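Local coordinates for protein carbon monoxide dehydrogenase (Thermococcus sp. AM4, PDB 6T7J) that catalyses the reversible oxidation of carbon monoxide to carbon dioxide, probably passing electrons to ferredoxin, and is captured here with a nickel-free active-site cluster, at residues A352-I360 with N395-R403; Y122-L133 with Y236-T244. All coordinates share one frame; numbering follows the deposited sequence.

In the fold
Both contacts join parts of one chain and both are partly buried, yet each draws on a different balance of forces. Contact 2 pins the start of helix 127-136 to the end of the long helix 212-242, among other helices, and joins leucine and isoleucine packing to a lysine-aspartate salt bridge and a helix cap. Contact 1 lies farther out, about 29 Å from the chain centre against about 21 Å, at the N-terminal end of a strand in a parallel sheet; there two loops meet through amide and guanidinium bonds to backbone carbonyls and through flat stacking. The contacts share no element: their centres are about 38 Å apart, and the other subunit touches neither.

Contact 1 (A352-I360 with N395-R403)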
loop_
_atom_site.group_PDB
_atom_site.type_symbol
_atom_site.label_atom_id
_atom_site.label_comp_id
_atom_site.label_asym_id
_atom_site.label_seq_id
_atom_site.Cartn_x
_atom_site.Cartn_y
_atom_site.Cartn_z
ATOM N N ALA A 352 -2.467 -22.701 -20.739
ATOM C CA ALA A 352 -3.414 -22.571 -21.840
ATOM C C ALA A 352 -2.723 -22.578 -23.193
ATOM O O ALA A 352 -3.358 -22.908 -24.200
ATOM C CB ALA A 352 -4.242 -21.294 -21.690
ATOM N N GLN A 353 -1.435 -22.233 -23.239
ATOM C CA GLN A 353 -0.726 -22.230 -24.510
ATOM C C GLN A 353 -0.359 -23.629 -24.982
ATOM O O GLN A 353 0.063 -23.784 -26.133
ATOM C CB GLN A 353 0.526 -21.357 -24.411
ATOM C CG GLN A 353 0.286 -19.924 -24.866
ATOM C CD GLN A 353 1.356 -18.962 -24.385
ATOM O OE1 GLN A 353 2.127 -19.274 -23.480
ATOM N NE2 GLN A 353 1.405 -17.783 -24.994
ATOM N N CYS A 354 -0.514 -24.647 -24.139
ATOM C CA CYS A 354 -0.331 -26.022 -24.581
ATOM C C CYS A 354 -1.640 -26.660 -25.028
ATOM O O CYS A 354 -1.665 -27.859 -25.322
ATOM C CB CYS A 354 0.322 -26.851 -23.473
ATOM S SG CYS A 354 2.069 -26.465 -23.206
ATOM N N TYR A 355 -2.717 -25.885 -25.081
ATOM C CA TYR A 355 -3.991 -26.344 -25.619
ATOM C C TYR A 355 -4.488 -25.281 -26.596
ATOM O O TYR A 355 -3.730 -24.434 -27.087
ATOM C CB TYR A 355 -5.007 -26.608 -24.500
ATOM C CG TYR A 355 -4.575 -27.632 -23.478
ATOM C CD1 TYR A 355 -3.779 -27.272 -22.397
ATOM C CD2 TYR A 355 -4.974 -28.959 -23.585
ATOM C CE1 TYR A 355 -3.386 -28.208 -21.458
ATOM C CE2 TYR A 355 -4.586 -29.900 -22.652
ATOM C CZ TYR A 355 -3.793 -29.520 -21.592
ATOM O OH TYR A 355 -3.405 -30.455 -20.661
ATOM N N HIS A 356 -5.785 -25.319 -26.889
ATOM C CA HIS A 356 -6.452 -24.273 -27.649
ATOM C C HIS A 356 -7.023 -23.178 -26.760
ATOM O O HIS A 356 -7.434 -22.134 -27.278
ATOM C CB HIS A 356 -7.583 -24.874 -28.491
ATOM C CG HIS A 356 -8.718 -25.418 -27.678
ATOM N ND1 HIS A 356 -8.531 -26.057 -26.472
ATOM C CD2 HIS A 356 -10.054 -25.416 -27.899
ATOM C CE1 HIS A 356 -9.702 -26.426 -25.984
ATOM N NE2 HIS A 356 -10.642 -26.049 -26.831
ATOM N N THR A 357 -7.038 -23.393 -25.445
ATOM C CA THR A 357 -7.751 -22.525 -24.516
ATOM C C THR A 357 -7.297 -21.077 -24.635
ATOM O O THR A 357 -6.100 -20.787 -24.718
ATOM C CB THR A 357 -7.538 -23.019 -23.083
ATOM O OG1 THR A 357 -8.047 -24.353 -22.957
ATOM C CG2 THR A 357 -8.239 -22.107 -22.085
ATOM N N LYS A 358 -8.268 -20.166 -24.636
ATOM C CA LYS A 358 -8.008 -18.734 -24.668
ATOM C C LYS A 358 -8.238 -18.132 -23.284
ATOM O O LYS A 358 -9.313 -18.296 -22.695
ATOM C CB LYS A 358 -8.895 -18.040 -25.702
ATOM C CG LYS A 358 -8.579 -18.425 -27.137
ATOM C CD LYS A 358 -9.838 -18.484 -27.983
ATOM C CE LYS A 358 -9.502 -18.551 -29.465
ATOM N NZ LYS A 358 -8.808 -17.319 -29.936
ATOM N N VAL A 359 -7.219 -17.442 -22.777
ATOM C CA VAL A 359 -7.299 -16.723 -21.510
ATOM C C VAL A 359 -7.690 -15.280 -21.832
ATOM O O VAL A 359 -6.874 -14.508 -22.330
ATOM C CB VAL A 359 -5.964 -16.778 -20.753
ATOM C CG1 VAL A 359 -5.979 -15.830 -19.555
ATOM C CG2 VAL A 359 -5.655 -18.205 -20.315
ATOM N N ILE A 360 -8.943 -14.924 -21.555
ATOM C CA ILE A 360 -9.458 -13.593 -21.871
ATOM C C ILE A 360 -9.418 -12.753 -20.602
ATOM O O ILE A 360 -10.158 -13.013 -19.647
ATOM C CB ILE A 360 -10.880 -13.654 -22.451
ATOM C CG1 ILE A 360 -10.867 -14.215 -23.872
ATOM C CG2 ILE A 360 -11.509 -12.273 -22.467
ATOM C CD1 ILE A 360 -11.154 -15.691 -23.953
ATOM N N ASN A 395 -13.867 -21.034 -30.948
ATOM C CA ASN A 395 -12.707 -21.852 -30.618
ATOM C C ASN A 395 -13.068 -23.309 -30.359
ATOM O O ASN A 395 -12.176 -24.165 -30.388
ATOM C CB ASN A 395 -11.978 -21.286 -29.399
ATOM C CG ASN A 395 -10.584 -21.862 -29.238
ATOM O OD1 ASN A 395 -9.913 -22.176 -30.222
ATOM N ND2 ASN A 395 -10.144 -22.009 -27.994
ATOM N N TYR A 396 -14.340 -23.599 -30.082
ATOM C CA TYR A 396 -14.760 -24.985 -29.853
ATOM C C TYR A 396 -14.229 -26.003 -30.865
ATOM O O TYR A 396 -13.803 -27.087 -30.429
ATOM C CB TYR A 396 -16.291 -25.072 -29.791
ATOM C CG TYR A 396 -16.814 -26.480 -29.581
ATOM C CD1 TYR A 396 -16.786 -27.072 -28.323
ATOM C CD2 TYR A 396 -17.338 -27.217 -30.639
ATOM C CE1 TYR A 396 -17.263 -28.358 -28.124
ATOM C CE2 TYR A 396 -17.817 -28.505 -30.449
ATOM C CZ TYR A 396 -17.778 -29.068 -29.188
ATOM O OH TYR A 396 -18.253 -30.344 -28.990
ATOM N N PRO A 397 -14.230 -25.759 -32.181
ATOM C CA PRO A 397 -13.702 -26.780 -33.108
ATOM C C PRO A 397 -12.236 -27.124 -32.898
ATOM O O PRO A 397 -11.780 -28.153 -33.414
ATOM C CB PRO A 397 -13.927 -26.151 -34.490
ATOM C CG PRO A 397 -15.063 -25.227 -34.296
ATOM C CD PRO A 397 -14.894 -24.665 -32.915
ATOM N N ASN A 398 -11.481 -26.311 -32.163
ATOM C CA ASN A 398 -10.056 -26.538 -31.971
ATOM C C ASN A 398 -9.747 -27.400 -30.754
ATOM O O ASN A 398 -8.571 -27.581 -30.426
ATOM C CB ASN A 398 -9.321 -25.202 -31.853
ATOM C CG ASN A 398 -9.398 -24.385 -33.123
ATOM O OD1 ASN A 398 -9.230 -24.913 -34.224
ATOM N ND2 ASN A 398 -9.656 -23.089 -32.980
ATOM N N ARG A 399 -10.761 -27.928 -30.084
ATOM C CA ARG A 399 -10.529 -28.723 -28.882
ATOM C C ARG A 399 -9.833 -30.029 -29.235
ATOM O O ARG A 399 -10.414 -30.856 -29.951
ATOM C CB ARG A 399 -11.846 -29.012 -28.167
ATOM C CG ARG A 399 -11.714 -30.049 -27.064
ATOM C CD ARG A 399 -13.070 -30.526 -26.584
ATOM N NE ARG A 399 -13.852 -29.440 -26.002
ATOM C CZ ARG A 399 -14.866 -29.619 -25.164
ATOM N NH1 ARG A 399 -15.521 -28.571 -24.684
ATOM N NH2 ARG A 399 -15.225 -30.844 -24.806
ATOM N N PRO A 400 -8.606 -30.264 -28.763
ATOM C CA PRO A 400 -7.956 -31.554 -29.022
ATOM C C PRO A 400 -8.651 -32.680 -28.277
ATOM O O PRO A 400 -8.289 -32.994 -27.137
ATOM C CB PRO A 400 -6.526 -31.335 -28.515
ATOM C CG PRO A 400 -6.665 -30.283 -27.461
ATOM C CD PRO A 400 -7.788 -29.387 -27.906
ATOM N N ARG A 401 -9.659 -33.285 -28.911
ATOM C CA ARG A 401 -10.436 -34.331 -28.254
ATOM C C ARG A 401 -9.584 -35.539 -27.891
ATOM O O ARG A 401 -9.961 -36.302 -26.995
ATOM C CB ARG A 401 -11.602 -34.757 -29.147
ATOM C CG ARG A 401 -12.642 -33.670 -29.357
ATOM C CD ARG A 401 -13.997 -34.260 -29.724
ATOM N NE ARG A 401 -15.057 -33.256 -29.686
ATOM C CZ ARG A 401 -15.809 -33.001 -28.621
ATOM N NH1 ARG A 401 -16.747 -32.066 -28.679
ATOM N NH2 ARG A 401 -15.626 -33.677 -27.496
ATOM N N ASP A 402 -8.443 -35.724 -28.559
ATOM C CA ASP A 402 -7.532 -36.809 -28.216
ATOM C C ASP A 402 -6.864 -36.601 -26.863
ATOM O O ASP A 402 -6.414 -37.576 -26.252
ATOM C CB ASP A 402 -6.465 -36.954 -29.302
ATOM C CG ASP A 402 -5.810 -35.632 -29.653
ATOM O OD1 ASP A 402 -6.544 -34.668 -29.960
ATOM O OD2 ASP A 402 -4.564 -35.551 -29.621
ATOM N N ARG A 403 -6.789 -35.359 -26.382
ATOM C CA ARG A 403 -6.129 -35.033 -25.125
ATOM C C ARG A 403 -7.115 -34.552 -24.064
ATOM O O ARG A 403 -6.743 -33.800 -23.159
ATOM C CB ARG A 403 -5.045 -33.979 -25.345
ATOM C CG ARG A 403 -4.069 -34.306 -26.457
ATOM C CD ARG A 403 -3.351 -33.054 -26.936
ATOM N NE ARG A 403 -2.659 -32.371 -25.847
ATOM C CZ ARG A 403 -2.301 -31.092 -25.876
ATOM N NH1 ARG A 403 -1.675 -30.554 -24.837
ATOM N NH2 ARG A 403 -2.568 -30.349 -26.942
#
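Beside a Rossmann-like parallel sheet, the loop that feeds strand 358-361 meets the turn leaving helix 381-395, with His-356 laid against Arg-399 and Pro-400, the latter the centre of an inverse gamma turn. Two CH-pi contacts fall on the same face of the imidazole: CA of Arg-399 lies 3.6 Å from the ring centroid of His-356 and CD of Pro-400 4.0 Å from it. The ring reaches them because CG sits between the backbone N and the carbonyl carbon (chi1 67°), while NE2 is bonded to the Glu-335 carboxylate. Asn-395 ties the same loop from another direction. Its ND2 donates to the backbone O of His-356 at 2.8 Å, coming from above the carbonyl plane, and also to Glu-335 O; its OD1 receives Asn-398 ND2 at 2.9 Å, almost straight (172°) and in the carbonyl plane. The amide is thus gripped at both ends and fixed in its rotation, with the Lys-358 side chain crossing it, CE 3.5 Å from Asn-395 CG. A leucine here would lose all three bonds and would probably leave the carbonyls of His-356 and Glu-335 without this donor and the Asn-398 amide free to turn. Farther along, Arg-403 works in two ways at once. NH1 donates to Cys-354 O at 2.7 Å, nearly in the guanidinium plane, and NH2 adds a weak bond to the same oxygen; meanwhile the guanidinium lies flat on the Tyr-355 ring (planes 9° apart), an off-centre cation-pi stack with Arg-403 CZ 4.6 Å from the ring centroid. Pro-400 CG stands at that ring's edge. Around this, Tyr-355 also packs on helix 325-330, Arg-399 forms a salt bridge with Glu-335, and strand 358-361 runs between strands 336-339 and 372-373.

Contact 2 (Y122-L133 with Y236-T244); sequences YKLTDVEKLKSL and YLSDILFGT
Tyr-236 is sandwiched between two side chains of helix 127-136: Lys-129 CE lies 3.4 Å above one face of its ring and Leu-133 CD1 4.2 Å above the opposite face, both offset toward the rim. Tyr-122 and Phe-242, an aromatic pair, meet rim to rim, Tyr-122 CD1 lying 3.5 Å from Phe-242 CE1 and the planes inclined at 67°; the tyrosine hydroxyl is bonded to Ile-272 O. The setting is an inclined antiparallel helix pair, the axes of its short segments approaching to 8.6 Å at 142°, in which the N-terminus of one helix docks beside the C-terminus of another. Lys-129 links the aromatic and charged halves. With CG anti to the backbone N (chi1 -162°) and a bend at the next torsion, its chain crosses the Tyr-236 ring at about a right angle; NZ stays over the ring in a cation-pi contact and reaches Asp-239 OD2 at 2.8 Å, on the anti lone pair. Glu-420 shares this ammonium group, while Arg-313 and Arg-527 also bind Asp-239, so the contact enters a wider charge network. Ile-240 fills the apolar part, with CD1 against Leu-130 and Leu-133 and CG2 alongside Leu-124 CD2; helix 146-162 packs on all three leucines from beyond, and helix 81-115 on Leu-124. Asp-126 is the N-cap: OD1 accepts from Lys-129 N from above the carboxylate plane, whereas OD2 takes the hydroxyl of Thr-244 in a bond modelled so short that its length is doubtful. The last turn of helix 212-242, closed by Gly-243 at positive phi, also presents a carbonyl to the residues leading into the cap. Ile-240 O receives three donors there: Thr-125 N at 3.0 Å, nearly in line with the C=O bond, Thr-125 OG1 at 3.1 Å from above the carbonyl plane, and Asp-126 N at 3.2 Å.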
loop_
_atom_site.group_PDB
_atom_site.type_symbol
_atom_site.label_atom_id
_atom_site.label_comp_id
_atom_site.label_asym_id
_atom_site.label_seq_id
_atom_site.Cartn_x
_atom_site.Cartn_y
_atom_site.Cartn_z
ATOM N N TYR A 122 -28.163 -2.944 -16.389
ATOM C CA TYR A 122 -28.186 -3.345 -14.991
ATOM C C TYR A 122 -29.387 -2.714 -14.301
ATOM O O TYR A 122 -29.732 -1.556 -14.561
ATOM C CB TYR A 122 -26.890 -2.949 -14.280
ATOM C CG TYR A 122 -25.665 -3.643 -14.828
ATOM C CD1 TYR A 122 -25.242 -4.857 -14.304
ATOM C CD2 TYR A 122 -24.937 -3.090 -15.873
ATOM C CE1 TYR A 122 -24.127 -5.502 -14.803
ATOM C CE2 TYR A 122 -23.819 -3.726 -16.379
ATOM C CZ TYR A 122 -23.419 -4.932 -15.840
ATOM O OH TYR A 122 -22.307 -5.575 -16.336
ATOM N N LYS A 123 -30.017 -3.486 -13.421
ATOM C CA LYS A 123 -31.261 -3.120 -12.764
ATOM C C LYS A 123 -31.022 -2.837 -11.288
ATOM O O LYS A 123 -29.963 -3.132 -10.728
ATOM C CB LYS A 123 -32.301 -4.241 -12.908
ATOM C CG LYS A 123 -32.951 -4.351 -14.277
ATOM C CD LYS A 123 -32.367 -5.500 -15.088
ATOM C CE LYS A 123 -32.172 -5.103 -16.545
ATOM N NZ LYS A 123 -31.446 -6.154 -17.312
ATOM N N LEU A 124 -32.033 -2.246 -10.660
ATOM C CA LEU A 124 -32.184 -2.268 -9.209
ATOM C C LEU A 124 -33.200 -3.366 -8.920
ATOM O O LEU A 124 -34.409 -3.144 -9.009
ATOM C CB LEU A 124 -32.637 -0.915 -8.675
ATOM C CG LEU A 124 -31.663 0.257 -8.816
ATOM C CD1 LEU A 124 -32.315 1.547 -8.343
ATOM C CD2 LEU A 124 -30.382 -0.015 -8.044
ATOM N N THR A 125 -32.708 -4.564 -8.605
ATOM C CA THR A 125 -33.586 -5.720 -8.464
ATOM C C THR A 125 -34.076 -5.931 -7.038
ATOM O O THR A 125 -35.192 -6.426 -6.845
ATOM C CB THR A 125 -32.882 -6.989 -8.950
ATOM O OG1 THR A 125 -31.825 -7.327 -8.045
ATOM C CG2 THR A 125 -32.304 -6.777 -10.339
ATOM N N ASP A 126 -33.275 -5.577 -6.038
ATOM C CA ASP A 126 -33.666 -5.694 -4.637
ATOM C C ASP A 126 -33.881 -4.283 -4.097
ATOM O O ASP A 126 -33.003 -3.689 -3.467
ATOM C CB ASP A 126 -32.615 -6.463 -3.828
ATOM C CG ASP A 126 -33.184 -7.060 -2.553
ATOM O OD1 ASP A 126 -34.054 -6.414 -1.923
ATOM O OD2 ASP A 126 -32.761 -8.177 -2.181
ATOM N N VAL A 127 -35.074 -3.744 -4.357
ATOM C CA VAL A 127 -35.408 -2.407 -3.876
ATOM C C VAL A 127 -35.578 -2.408 -2.363
ATOM O O VAL A 127 -35.340 -1.389 -1.701
ATOM C CB VAL A 127 -36.668 -1.893 -4.598
ATOM C CG1 VAL A 127 -36.960 -0.455 -4.212
ATOM C CG2 VAL A 127 -36.495 -2.020 -6.105
ATOM N N GLU A 128 -35.973 -3.546 -1.789
ATOM C CA GLU A 128 -36.121 -3.642 -0.340
ATOM C C GLU A 128 -34.776 -3.499 0.361
ATOM O O GLU A 128 -34.649 -2.753 1.341
ATOM C CB GLU A 128 -36.783 -4.971 0.027
ATOM C CG GLU A 128 -38.269 -4.863 0.296
ATOM C CD GLU A 128 -38.586 -3.787 1.312
ATOM O OE1 GLU A 128 -38.592 -2.612 0.994
ATOM O OE2 GLU A 128 -38.818 -4.046 2.453
ATOM N N LYS A 129 -33.765 -4.222 -0.126
ATOM C CA LYS A 129 -32.423 -4.085 0.426
ATOM C C LYS A 129 -31.906 -2.663 0.263
ATOM O O LYS A 129 -31.291 -2.111 1.183
ATOM C CB LYS A 129 -31.478 -5.081 -0.247
ATOM C CG LYS A 129 -30.195 -5.345 0.518
ATOM C CD LYS A 129 -29.927 -6.839 0.630
ATOM C CE LYS A 129 -28.545 -7.110 1.196
ATOM N NZ LYS A 129 -28.377 -8.526 1.615
ATOM N N LEU A 130 -32.152 -2.053 -0.900
ATOM C CA LEU A 130 -31.713 -0.682 -1.140
ATOM C C LEU A 130 -32.336 0.278 -0.133
ATOM O O LEU A 130 -31.635 1.082 0.494
ATOM C CB LEU A 130 -32.058 -0.274 -2.575
ATOM C CG LEU A 130 -32.168 1.210 -2.938
ATOM C CD1 LEU A 130 -30.860 1.941 -2.699
ATOM C CD2 LEU A 130 -32.600 1.365 -4.389
ATOM N N LYS A 131 -33.656 0.195 0.048
ATOM C CA LYS A 131 -34.331 1.097 0.973
ATOM C C LYS A 131 -33.879 0.866 2.411
ATOM O O LYS A 131 -33.646 1.825 3.156
ATOM C CB LYS A 131 -35.847 0.941 0.844
ATOM C CG LYS A 131 -36.400 1.428 -0.488
ATOM C CD LYS A 131 -37.886 1.730 -0.404
ATOM C CE LYS A 131 -38.687 0.812 -1.314
ATOM N NZ LYS A 131 -39.922 1.465 -1.833
ATOM N N SER A 132 -33.726 -0.398 2.819
ATOM C CA SER A 132 -33.327 -0.668 4.198
ATOM C C SER A 132 -31.897 -0.213 4.464
ATOM O O SER A 132 -31.611 0.365 5.521
ATOM C CB SER A 132 -33.488 -2.155 4.514
ATOM O OG SER A 132 -32.741 -2.509 5.666
ATOM N N LEU A 133 -30.984 -0.459 3.520
ATOM C CA LEU A 133 -29.608 -0.001 3.686
ATOM C C LEU A 133 -29.533 1.519 3.701
ATOM O O LEU A 133 -28.749 2.099 4.462
ATOM C CB LEU A 133 -28.726 -0.575 2.576
ATOM C CG LEU A 133 -27.312 0.001 2.446
ATOM C CD1 LEU A 133 -26.511 -0.226 3.721
ATOM C CD2 LEU A 133 -26.593 -0.595 1.243
ATOM N N TYR A 236 -23.587 -5.847 -0.284
ATOM C CA TYR A 236 -24.904 -5.218 -0.306
ATOM C C TYR A 236 -25.264 -4.732 -1.704
ATOM O O TYR A 236 -26.399 -4.917 -2.160
ATOM C CB TYR A 236 -24.952 -4.063 0.694
ATOM C CG TYR A 236 -25.696 -4.383 1.973
ATOM C CD1 TYR A 236 -27.049 -4.098 2.102
ATOM C CD2 TYR A 236 -25.043 -4.966 3.054
ATOM C CE1 TYR A 236 -27.735 -4.387 3.270
ATOM C CE2 TYR A 236 -25.721 -5.258 4.227
ATOM C CZ TYR A 236 -27.067 -4.966 4.329
ATOM O OH TYR A 236 -27.747 -5.252 5.491
ATOM N N LEU A 237 -24.308 -4.128 -2.414
ATOM C CA LEU A 237 -24.596 -3.620 -3.749
ATOM C C LEU A 237 -24.722 -4.743 -4.769
ATOM O O LEU A 237 -25.534 -4.641 -5.695
ATOM C CB LEU A 237 -23.518 -2.628 -4.178
ATOM C CG LEU A 237 -23.559 -1.285 -3.445
ATOM C CD1 LEU A 237 -22.602 -0.312 -4.086
ATOM C CD2 LEU A 237 -24.967 -0.715 -3.430
ATOM N N SER A 238 -23.944 -5.821 -4.623
ATOM C CA SER A 238 -24.129 -6.971 -5.501
ATOM C C SER A 238 -25.512 -7.578 -5.312
ATOM O O SER A 238 -26.150 -7.997 -6.284
ATOM C CB SER A 238 -23.042 -8.012 -5.242
ATOM O OG SER A 238 -21.767 -7.404 -5.145
ATOM N N ASP A 239 -25.995 -7.621 -4.066
ATOM C CA ASP A 239 -27.352 -8.100 -3.821
ATOM C C ASP A 239 -28.387 -7.157 -4.423
ATOM O O ASP A 239 -29.354 -7.607 -5.049
ATOM C CB ASP A 239 -27.590 -8.264 -2.319
ATOM C CG ASP A 239 -26.866 -9.465 -1.740
ATOM O OD1 ASP A 239 -26.268 -10.234 -2.522
ATOM O OD2 ASP A 239 -26.896 -9.639 -0.504
ATOM N N ILE A 240 -28.202 -5.847 -4.246
ATOM C CA ILE A 240 -29.158 -4.876 -4.772
ATOM C C ILE A 240 -29.223 -4.952 -6.294
ATOM O O ILE A 240 -30.300 -4.832 -6.892
ATOM C CB ILE A 240 -28.793 -3.459 -4.287
ATOM C CG1 ILE A 240 -29.136 -3.299 -2.804
ATOM C CG2 ILE A 240 -29.499 -2.392 -5.120
ATOM C CD1 ILE A 240 -28.373 -2.190 -2.119
ATOM N N LEU A 241 -28.078 -5.177 -6.943
ATOM C CA LEU A 241 -28.032 -5.158 -8.401
ATOM C C LEU A 241 -28.468 -6.486 -9.011
ATOM O O LEU A 241 -29.181 -6.496 -10.020
ATOM C CB LEU A 241 -26.621 -4.799 -8.876
ATOM C CG LEU A 241 -26.239 -3.315 -8.931
ATOM C CD1 LEU A 241 -24.726 -3.149 -8.903
ATOM C CD2 LEU A 241 -26.827 -2.644 -10.165
ATOM N N PHE A 242 -28.057 -7.613 -8.426
ATOM C CA PHE A 242 -28.278 -8.921 -9.034
ATOM C C PHE A 242 -29.164 -9.838 -8.200
ATOM O O PHE A 242 -29.343 -11.005 -8.567
ATOM C CB PHE A 242 -26.939 -9.615 -9.303
ATOM C CG PHE A 242 -25.962 -8.769 -10.059
ATOM C CD1 PHE A 242 -26.248 -8.338 -11.345
ATOM C CD2 PHE A 242 -24.760 -8.399 -9.484
ATOM C CE1 PHE A 242 -25.351 -7.557 -12.043
ATOM C CE2 PHE A 242 -23.863 -7.618 -10.176
ATOM C CZ PHE A 242 -24.158 -7.195 -11.458
ATOM N N GLY A 243 -29.720 -9.352 -7.093
ATOM C CA GLY A 243 -30.612 -10.166 -6.291
ATOM C C GLY A 243 -29.953 -10.745 -5.057
ATOM O O GLY A 243 -28.803 -11.192 -5.110
ATOM N N THR A 244 -30.670 -10.729 -3.939
ATOM C CA THR A 244 -30.168 -11.359 -2.723
ATOM C C THR A 244 -30.252 -12.875 -2.868
ATOM O O THR A 244 -31.313 -13.400 -3.227
ATOM C CB THR A 244 -30.968 -10.898 -1.505
ATOM O OG1 THR A 244 -30.880 -9.472 -1.385
ATOM C CG2 THR A 244 -30.427 -11.540 -0.237
#